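Local coordinates for short chain dehydrogenase (Mycobacterium smegmatis, PDB 3UCX), which is probably an oxidoreductase of the short-chain dehydrogenase family, built on a Rossmann fold of the kind that binds NAD(P), at residues Gly20-Thr25 / Pro230-Val235. Sequence-based numbering, arbitrary orientation.
Sequences GPALGT and PTEDEV
Glu232 lays its carboxylate against the backbone of Ala22, at the N-cap position of helix 23-33. The side chain runs extended beyond CG (chi2 -178°) and so spans the gap between the two helix starts. Glu232 CD lies 3.6 Å from Ala22 C, and Glu232 OE2 sits 3.5 Å from the methyl, Ala22 CB. Glu232 OE1 is 3.2 Å from Ala22 O, but both atoms are acceptors and do not bond. OE1 instead accepts from Thr26 OG1, one turn into helix 23-33. A water lies 2.7 Å from Glu232 OE1 and also within bonding distance of Pro21 O; with more acceptors around it than protons, it may not serve both at once.

Beside the carboxylate contact, Leu23 and Val235 meet at about a right angle. Val235 CG1 lies 3.9 Å from both Leu23 CD1 and Leu23 CD2, and Leu23 CD1 also comes to 3.6 Å of Glu232 O. Val235 also packs on Val257 of the last sheet strand, and Leu23 on Ile193. A capping box starts helix 232-243: Glu234 N donates to Thr231 OG1, and Thr231 N to Glu234 OE1.

The loop 20-22 leads from strand 13-17 into the first helix, the place of the glycine-rich cofactor loop in Rossmann dehydrogenases. The carboxylate lies near the start of that helix, where its charge would probably be favoured by the helix dipole. The bond to Thr26 ties Glu232 to helix 23-33, the water probably helps at the turn, and the apolar contact of Leu23 with Val235 completes the join.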
loop_
_atom_site.group_PDB
_atom_site.type_symbol
_atom_site.label_atom_id
_atom_site.label_comp_id
_atom_site.label_asym_id
_atom_site.label_seq_id
_atom_site.Cartn_x
_atom_site.Cartn_y
_atom_site.Cartn_z
ATOM N N GLY A 20 -20.212 -13.259 18.896
ATOM C CA GLY A 20 -20.582 -14.600 18.466
ATOM C C GLY A 20 -19.845 -15.624 19.299
ATOM O O GLY A 20 -19.209 -15.275 20.284
ATOM N N PRO A 21 -19.923 -16.901 18.907
ATOM C CA PRO A 21 -19.358 -17.998 19.685
ATOM C C PRO A 21 -17.819 -18.094 19.612
ATOM O O PRO A 21 -17.199 -18.755 20.447
ATOM C CB PRO A 21 -19.999 -19.228 19.029
ATOM C CG PRO A 21 -20.164 -18.821 17.604
ATOM C CD PRO A 21 -20.527 -17.369 17.648
ATOM N N ALA A 22 -17.216 -17.437 18.620
ATOM C CA ALA A 22 -15.784 -17.547 18.356
ATOM C C ALA A 22 -15.055 -16.326 18.918
ATOM O O ALA A 22 -15.009 -16.129 20.138
ATOM C CB ALA A 22 -15.529 -17.698 16.857
ATOM N N LEU A 23 -14.506 -15.488 18.041
ATOM C CA LEU A 23 -13.659 -14.377 18.502
ATOM C C LEU A 23 -14.370 -13.509 19.548
ATOM O O LEU A 23 -13.764 -13.101 20.546
ATOM C CB LEU A 23 -13.222 -13.519 17.324
ATOM C CG LEU A 23 -12.348 -12.315 17.682
ATOM C CD1 LEU A 23 -11.034 -12.714 18.356
ATOM C CD2 LEU A 23 -12.106 -11.476 16.428
ATOM N N GLY A 24 -15.644 -13.221 19.318
ATOM C CA GLY A 24 -16.420 -12.387 20.241
ATOM C C GLY A 24 -16.427 -12.866 21.680
ATOM O O GLY A 24 -16.288 -12.079 22.626
ATOM N N THR A 25 -16.613 -14.173 21.863
ATOM C CA THR A 25 -16.635 -14.755 23.186
ATOM C C THR A 25 -15.233 -14.706 23.806
ATOM O O THR A 25 -15.063 -14.309 24.965
ATOM C CB THR A 25 -17.193 -16.200 23.140
ATOM O OG1 THR A 25 -18.547 -16.170 22.647
ATOM C CG2 THR A 25 -17.178 -16.846 24.523
ATOM N N PRO A 230 -3.538 -18.035 13.057
ATOM C CA PRO A 230 -3.674 -17.386 14.340
ATOM C C PRO A 230 -4.881 -17.922 15.100
ATOM O O PRO A 230 -5.866 -18.335 14.488
ATOM C CB PRO A 230 -3.852 -15.900 13.979
ATOM C CG PRO A 230 -4.445 -15.926 12.647
ATOM C CD PRO A 230 -3.856 -17.134 11.944
ATOM N N THR A 231 -4.761 -17.949 16.419
ATOM C CA THR A 231 -5.818 -18.422 17.307
ATOM C C THR A 231 -6.721 -17.269 17.728
ATOM O O THR A 231 -6.354 -16.106 17.569
ATOM C CB THR A 231 -5.248 -19.011 18.584
ATOM O OG1 THR A 231 -4.609 -17.972 19.342
ATOM C CG2 THR A 231 -4.247 -20.182 18.279
ATOM N N GLU A 232 -7.888 -17.610 18.266
ATOM C CA GLU A 232 -8.799 -16.608 18.794
ATOM C C GLU A 232 -8.079 -15.745 19.822
ATOM O O GLU A 232 -8.215 -14.508 19.801
ATOM C CB GLU A 232 -10.041 -17.269 19.393
ATOM C CG GLU A 232 -10.935 -17.894 18.338
ATOM C CD GLU A 232 -12.190 -18.521 18.910
ATOM O OE1 GLU A 232 -12.600 -18.160 20.048
ATOM O OE2 GLU A 232 -12.790 -19.350 18.194
ATOM N N ASP A 233 -7.297 -16.376 20.704
ATOM C CA ASP A 233 -6.535 -15.595 21.673
ATOM C C ASP A 233 -5.536 -14.641 21.003
ATOM O O ASP A 233 -5.341 -13.533 21.474
ATOM C CB ASP A 233 -5.820 -16.474 22.709
ATOM C CG ASP A 233 -6.714 -16.817 23.905
ATOM O OD1 ASP A 233 -7.438 -15.943 24.446
ATOM O OD2 ASP A 233 -6.683 -17.979 24.330
ATOM N N GLU A 234 -4.882 -15.072 19.933
ATOM C CA GLU A 234 -3.862 -14.220 19.300
ATOM C C GLU A 234 -4.497 -13.001 18.648
ATOM O O GLU A 234 -3.927 -11.905 18.663
ATOM C CB GLU A 234 -3.007 -15.018 18.287
ATOM C CG GLU A 234 -1.969 -15.906 18.986
ATOM C CD GLU A 234 -1.281 -16.926 18.080
ATOM O OE1 GLU A 234 -1.898 -17.375 17.100
ATOM O OE2 GLU A 234 -0.122 -17.275 18.359
ATOM N N VAL A 235 -5.675 -13.185 18.070
ATOM C CA VAL A 235 -6.368 -12.060 17.444
ATOM C C VAL A 235 -6.900 -11.144 18.555
ATOM O O VAL A 235 -6.767 -9.897 18.485
ATOM C CB VAL A 235 -7.491 -12.530 16.504
ATOM C CG1 VAL A 235 -8.277 -11.321 15.939
ATOM C CG2 VAL A 235 -6.902 -13.415 15.401
HETATM O O HOH W 1 -14.562 -19.115 21.640
#